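Local atomic coordinates of protein Tube (Drosophila melanogaster, PDB entry 1D2Z), a protein that recruits the kinase Pelle to the plasma membrane through its Death domain in Toll signalling, which establishes embryonic dorsoventral polarity. Residues B[17-22]-B[90-95]; B[105-110]-B[124-129]. One frame throughout, in Å; residues are numbered along the deposited sequence.

Interaction 1 (B[17-22]-B[90-95])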
loop_
_atom_site.group_PDB
_atom_site.type_symbol
_atom_site.label_atom_id
_atom_site.label_comp_id
_atom_site.label_asym_id
_atom_site.label_seq_id
_atom_site.Cartn_x
_atom_site.Cartn_y
_atom_site.Cartn_z
ATOM N N ASN B 17 18.344 -4.844 6.407
ATOM C CA ASN B 17 18.010 -3.442 6.165
ATOM C C ASN B 17 16.998 -3.290 5.026
ATOM O O ASN B 17 16.209 -2.341 5.009
ATOM C CB ASN B 17 19.279 -2.635 5.854
ATOM C CG ASN B 17 19.005 -1.143 5.689
ATOM O OD1 ASN B 17 19.300 -0.555 4.643
ATOM N ND2 ASN B 17 18.446 -0.522 6.728
ATOM N N ASP B 18 17.042 -4.201 4.058
ATOM C CA ASP B 18 16.104 -4.148 2.943
ATOM C C ASP B 18 14.711 -4.538 3.427
ATOM O O ASP B 18 13.719 -3.900 3.064
ATOM C CB ASP B 18 16.559 -5.053 1.794
ATOM C CG ASP B 18 17.640 -4.413 0.944
ATOM O OD1 ASP B 18 17.635 -3.170 0.793
ATOM O OD2 ASP B 18 18.490 -5.154 0.412
ATOM N N ILE B 19 14.648 -5.575 4.257
ATOM C CA ILE B 19 13.381 -6.026 4.821
ATOM C C ILE B 19 12.820 -4.902 5.689
ATOM O O ILE B 19 11.616 -4.666 5.698
ATOM C CB ILE B 19 13.551 -7.293 5.691
ATOM C CG1 ILE B 19 13.885 -8.506 4.815
ATOM C CG2 ILE B 19 12.280 -7.564 6.487
ATOM C CD1 ILE B 19 12.798 -8.870 3.809
ATOM N N TYR B 20 13.708 -4.180 6.369
ATOM C CA TYR B 20 13.288 -3.087 7.237
ATOM C C TYR B 20 12.610 -1.961 6.461
ATOM O O TYR B 20 11.640 -1.373 6.943
ATOM C CB TYR B 20 14.468 -2.532 8.037
ATOM C CG TYR B 20 14.064 -1.454 9.019
ATOM C CD1 TYR B 20 13.228 -1.748 10.096
ATOM C CD2 TYR B 20 14.485 -0.135 8.851
ATOM C CE1 TYR B 20 12.816 -0.758 10.979
ATOM C CE2 TYR B 20 14.077 0.866 9.731
ATOM C CZ TYR B 20 13.243 0.544 10.792
ATOM O OH TYR B 20 12.824 1.519 11.664
ATOM N N ARG B 21 13.139 -1.637 5.283
ATOM C CA ARG B 21 12.544 -0.584 4.466
ATOM C C ARG B 21 11.145 -1.023 4.039
ATOM O O ARG B 21 10.204 -0.233 4.068
ATOM C CB ARG B 21 13.431 -0.255 3.262
ATOM C CG ARG B 21 14.746 0.410 3.667
ATOM C CD ARG B 21 15.472 1.021 2.486
ATOM N NE ARG B 21 15.963 0.005 1.562
ATOM C CZ ARG B 21 16.242 0.229 0.282
ATOM N NH1 ARG B 21 16.077 1.442 -0.241
ATOM N NH2 ARG B 21 16.694 -0.761 -0.476
ATOM N N LEU B 22 11.009 -2.307 3.707
ATOM C CA LEU B 22 9.717 -2.875 3.326
ATOM C C LEU B 22 8.770 -2.812 4.530
ATOM O O LEU B 22 7.597 -2.457 4.391
ATOM C CB LEU B 22 9.883 -4.335 2.886
ATOM C CG LEU B 22 8.600 -5.159 2.705
ATOM C CD1 LEU B 22 7.744 -4.595 1.570
ATOM C CD2 LEU B 22 8.965 -6.595 2.420
ATOM N N MET B 90 8.334 -7.503 12.963
ATOM C CA MET B 90 8.085 -8.683 13.785
ATOM C C MET B 90 7.302 -9.724 12.998
ATOM O O MET B 90 7.562 -10.921 13.114
ATOM C CB MET B 90 7.334 -8.312 15.062
ATOM C CG MET B 90 8.176 -7.534 16.060
ATOM S SD MET B 90 7.252 -7.066 17.535
ATOM C CE MET B 90 6.417 -8.573 17.876
ATOM N N MET B 91 6.359 -9.261 12.178
ATOM C CA MET B 91 5.551 -10.160 11.361
ATOM C C MET B 91 6.434 -10.932 10.379
ATOM O O MET B 91 6.311 -12.145 10.249
ATOM C CB MET B 91 4.478 -9.369 10.599
ATOM C CG MET B 91 3.592 -10.206 9.686
ATOM S SD MET B 91 4.300 -10.501 8.048
ATOM C CE MET B 91 4.016 -8.931 7.294
ATOM N N ILE B 92 7.329 -10.218 9.706
ATOM C CA ILE B 92 8.225 -10.840 8.740
ATOM C C ILE B 92 9.242 -11.761 9.422
ATOM O O ILE B 92 9.508 -12.846 8.919
ATOM C CB ILE B 92 8.905 -9.769 7.842
ATOM C CG1 ILE B 92 7.826 -9.045 7.024
ATOM C CG2 ILE B 92 9.925 -10.415 6.902
ATOM C CD1 ILE B 92 8.300 -7.825 6.286
ATOM N N ASP B 93 9.757 -11.360 10.589
ATOM C CA ASP B 93 10.719 -12.189 11.328
ATOM C C ASP B 93 10.114 -13.561 11.621
ATOM O O ASP B 93 10.792 -14.585 11.543
ATOM C CB ASP B 93 11.124 -11.533 12.656
ATOM C CG ASP B 93 12.043 -10.344 12.475
ATOM O OD1 ASP B 93 12.746 -10.255 11.448
ATOM O OD2 ASP B 93 12.071 -9.490 13.382
ATOM N N GLU B 94 8.830 -13.566 11.960
ATOM C CA GLU B 94 8.113 -14.797 12.250
ATOM C C GLU B 94 7.848 -15.593 10.968
ATOM O O GLU B 94 8.065 -16.801 10.922
ATOM C CB GLU B 94 6.785 -14.468 12.945
ATOM C CG GLU B 94 5.909 -15.673 13.278
ATOM C CD GLU B 94 6.491 -16.550 14.377
ATOM O OE1 GLU B 94 7.017 -16.007 15.375
ATOM O OE2 GLU B 94 6.409 -17.790 14.244
ATOM N N TRP B 95 7.404 -14.900 9.921
ATOM C CA TRP B 95 7.082 -15.539 8.645
ATOM C C TRP B 95 8.290 -16.098 7.888
ATOM O O TRP B 95 8.250 -17.230 7.415
ATOM C CB TRP B 95 6.302 -14.563 7.753
ATOM C CG TRP B 95 5.731 -15.176 6.494
ATOM C CD1 TRP B 95 5.333 -16.472 6.316
ATOM C CD2 TRP B 95 5.524 -14.515 5.236
ATOM N NE1 TRP B 95 4.900 -16.661 5.020
ATOM C CE2 TRP B 95 5.006 -15.477 4.338
ATOM C CE3 TRP B 95 5.729 -13.203 4.779
ATOM C CZ2 TRP B 95 4.693 -15.170 3.005
ATOM C CZ3 TRP B 95 5.420 -12.897 3.456
ATOM C CH2 TRP B 95 4.907 -13.880 2.583
#
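Ile92 reaches from helix 87-96 to two side chains of helix 16-27, Ile19 and Leu22, and all of the direct contact is apolar. Both of its branches take part. CG2 of Ile92 meets Ile19 alone, at 3.7 Å from CG2 of that residue, the closest approach of the two segments, while CD1 of Ile92 lies 4.0 Å from the same Ile19 methyl and 4.1 Å from CD2 of Leu22. The extended outer chain of Ile92, with CD1 anti to CA about the CB-CG1 bond (chi2 170°), carries this methyl out to where it touches both Ile19 and Leu22, one helical turn apart on the facing helix. These three buried residues belong to the core of the Death domain's six-helix bundle, where Leu22 also packs on Ala122 and Phe125 of helix 120-130. No polar bond crosses between the segments; on helix 16-27, Arg21 NH2 donates to Asp18 OD1 over 2.9 Å in a salt bridge with an N-H...O angle of 161°. The carboxylate oxygen lies at the guanidinium edge, near its plane. Tyr5 OH is hydrogen-bonded to the other oxygen of Asp18.

Interaction 2 (B[105-110]-B[124-129])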
loop_
_atom_site.group_PDB
_atom_site.type_symbol
_atom_site.label_atom_id
_atom_site.label_comp_id
_atom_site.label_asym_id
_atom_site.label_seq_id
_atom_site.Cartn_x
_atom_site.Cartn_y
_atom_site.Cartn_z
ATOM N N PRO B 105 8.990 -18.666 2.850
ATOM C CA PRO B 105 8.549 -17.656 1.883
ATOM C C PRO B 105 9.674 -16.978 1.106
ATOM O O PRO B 105 10.765 -16.758 1.629
ATOM C CB PRO B 105 7.780 -16.668 2.752
ATOM C CG PRO B 105 8.447 -16.799 4.089
ATOM C CD PRO B 105 8.589 -18.285 4.216
ATOM N N THR B 106 9.374 -16.634 -0.143
ATOM C CA THR B 106 10.321 -15.984 -1.039
ATOM C C THR B 106 9.821 -14.615 -1.497
ATOM O O THR B 106 8.657 -14.267 -1.289
ATOM C CB THR B 106 10.555 -16.843 -2.294
ATOM O OG1 THR B 106 9.292 -17.127 -2.911
ATOM C CG2 THR B 106 11.258 -18.159 -1.934
ATOM N N VAL B 107 10.707 -13.864 -2.149
ATOM C CA VAL B 107 10.397 -12.539 -2.675
ATOM C C VAL B 107 9.272 -12.594 -3.717
ATOM O O VAL B 107 8.449 -11.677 -3.796
ATOM C CB VAL B 107 11.648 -11.888 -3.326
ATOM C CG1 VAL B 107 11.273 -10.586 -4.027
ATOM C CG2 VAL B 107 12.719 -11.619 -2.269
ATOM N N GLY B 108 9.257 -13.662 -4.516
ATOM C CA GLY B 108 8.245 -13.831 -5.550
ATOM C C GLY B 108 6.874 -14.091 -4.954
ATOM O O GLY B 108 5.873 -13.581 -5.450
ATOM N N VAL B 109 6.832 -14.903 -3.898
ATOM C CA VAL B 109 5.586 -15.205 -3.209
ATOM C C VAL B 109 5.094 -13.945 -2.497
ATOM O O VAL B 109 3.905 -13.642 -2.519
ATOM C CB VAL B 109 5.762 -16.370 -2.205
ATOM C CG1 VAL B 109 4.612 -16.403 -1.210
ATOM C CG2 VAL B 109 5.827 -17.691 -2.958
ATOM N N LEU B 110 6.019 -13.198 -1.898
ATOM C CA LEU B 110 5.665 -11.960 -1.203
ATOM C C LEU B 110 5.049 -10.958 -2.178
ATOM O O LEU B 110 3.982 -10.408 -1.914
ATOM C CB LEU B 110 6.894 -11.336 -0.539
ATOM C CG LEU B 110 6.757 -9.875 -0.083
ATOM C CD1 LEU B 110 5.811 -9.777 1.106
ATOM C CD2 LEU B 110 8.129 -9.311 0.271
ATOM N N ASP B 124 5.228 -2.234 -5.260
ATOM C CA ASP B 124 6.058 -1.435 -6.176
ATOM C C ASP B 124 7.503 -1.405 -5.683
ATOM O O ASP B 124 8.449 -1.452 -6.476
ATOM C CB ASP B 124 5.535 0.010 -6.293
ATOM C CG ASP B 124 4.184 0.100 -6.990
ATOM O OD1 ASP B 124 3.714 -0.916 -7.550
ATOM O OD2 ASP B 124 3.578 1.189 -6.966
ATOM N N PHE B 125 7.658 -1.315 -4.365
ATOM C CA PHE B 125 8.974 -1.291 -3.739
ATOM C C PHE B 125 9.692 -2.620 -3.973
ATOM O O PHE B 125 10.865 -2.640 -4.337
ATOM C CB PHE B 125 8.848 -1.026 -2.238
ATOM C CG PHE B 125 10.154 -1.136 -1.494
ATOM C CD1 PHE B 125 11.112 -0.128 -1.590
ATOM C CD2 PHE B 125 10.434 -2.255 -0.717
ATOM C CE1 PHE B 125 12.334 -0.236 -0.919
ATOM C CE2 PHE B 125 11.649 -2.371 -0.044
ATOM C CZ PHE B 125 12.601 -1.360 -0.147
ATOM N N VAL B 126 8.991 -3.725 -3.754
ATOM C CA VAL B 126 9.578 -5.045 -3.952
ATOM C C VAL B 126 9.932 -5.282 -5.421
ATOM O O VAL B 126 10.988 -5.841 -5.729
ATOM C CB VAL B 126 8.638 -6.168 -3.435
ATOM C CG1 VAL B 126 9.135 -7.541 -3.890
ATOM C CG2 VAL B 126 8.557 -6.118 -1.899
ATOM N N ALA B 127 9.065 -4.835 -6.325
ATOM C CA ALA B 127 9.306 -5.014 -7.757
ATOM C C ALA B 127 10.527 -4.233 -8.236
ATOM O O ALA B 127 11.422 -4.791 -8.871
ATOM C CB ALA B 127 8.077 -4.606 -8.559
ATOM N N LEU B 128 10.567 -2.949 -7.903
ATOM C CA LEU B 128 11.665 -2.086 -8.314
ATOM C C LEU B 128 12.978 -2.343 -7.575
ATOM O O LEU B 128 13.959 -2.796 -8.171
ATOM C CB LEU B 128 11.261 -0.619 -8.155
ATOM C CG LEU B 128 10.126 -0.132 -9.056
ATOM C CD1 LEU B 128 9.647 1.242 -8.613
ATOM C CD2 LEU B 128 10.608 -0.098 -10.499
ATOM N N ASP B 129 12.972 -2.088 -6.271
ATOM C CA ASP B 129 14.159 -2.240 -5.436
ATOM C C ASP B 129 14.737 -3.653 -5.314
ATOM O O ASP B 129 15.949 -3.832 -5.410
ATOM C CB ASP B 129 13.887 -1.661 -4.043
ATOM C CG ASP B 129 15.158 -1.426 -3.246
ATOM O OD1 ASP B 129 15.616 -2.363 -2.558
ATOM O OD2 ASP B 129 15.689 -0.298 -3.300
#
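Val126 of helix 120-130 is the side chain shared by both contacts with helix 107-116, touching Val107 and Leu110. Its CB points toward the facing segment, and there the side chain forks. CG1, anti to the backbone N (chi1 169°), goes to Val107, where it meets CG1 of that valine at 3.7 Å; the backbone carbonyl O of Val107 lies 4.2 Å from CG1 of Val126. The two valines come at each other from opposed directions and pass alongside, touching through one methyl each. CG2 of Val126 takes the other side of the fork and lies 3.9 Å from CD2 of Leu110, so that the two methyls engage residues almost one turn apart on the partner helix. Leu110 also packs on Trp95, which ties this contact to helix 87-96 of the Death-domain bundle.

Thr106 is the N-cap of helix 107-116. Its OG1 accepts a weak, 3.5 Å bond from the backbone N of Val109 and is also hydrogen-bonded to Ser49 OG, linking this helix start to helix 45-49. On helix 120-130, CB of Asp129 lies over one face of the Phe125 ring, displaced toward the rim. Asp124, at the beginning of the segment, forms a salt bridge with Arg138 and a hydrogen bond with Asn74 of the Pelle Death domain, so the helix that contributes Val126 to the core also takes part in the binding of Pelle. No hydrogen bond or salt bridge joins the two segments; their association therefore rests on van der Waals contact between a few buried methyl groups, while the polar links are made to other parts of the fold and to Pelle.

From the N terminus, helix 16-27 comes first, and interaction 1 closes a long, largely helical loop when helix 87-96 returns beside it. Helix 107-116 follows, and interaction 2 closes a much shorter loop when helix 120-130 packs against it. The two loops are in series, neither enclosing nor crossing the other, yet their centres lie only about 12 Å apart. Trp95, near the end of helix 87-96, touches Pro105 in the loop leading into helix 107-116, and Leu22 meets Leu110 in the core. A salt bridge of 2.8 Å from Arg21 NH2 to Asp129 OD1 joins the first and last of these four helices.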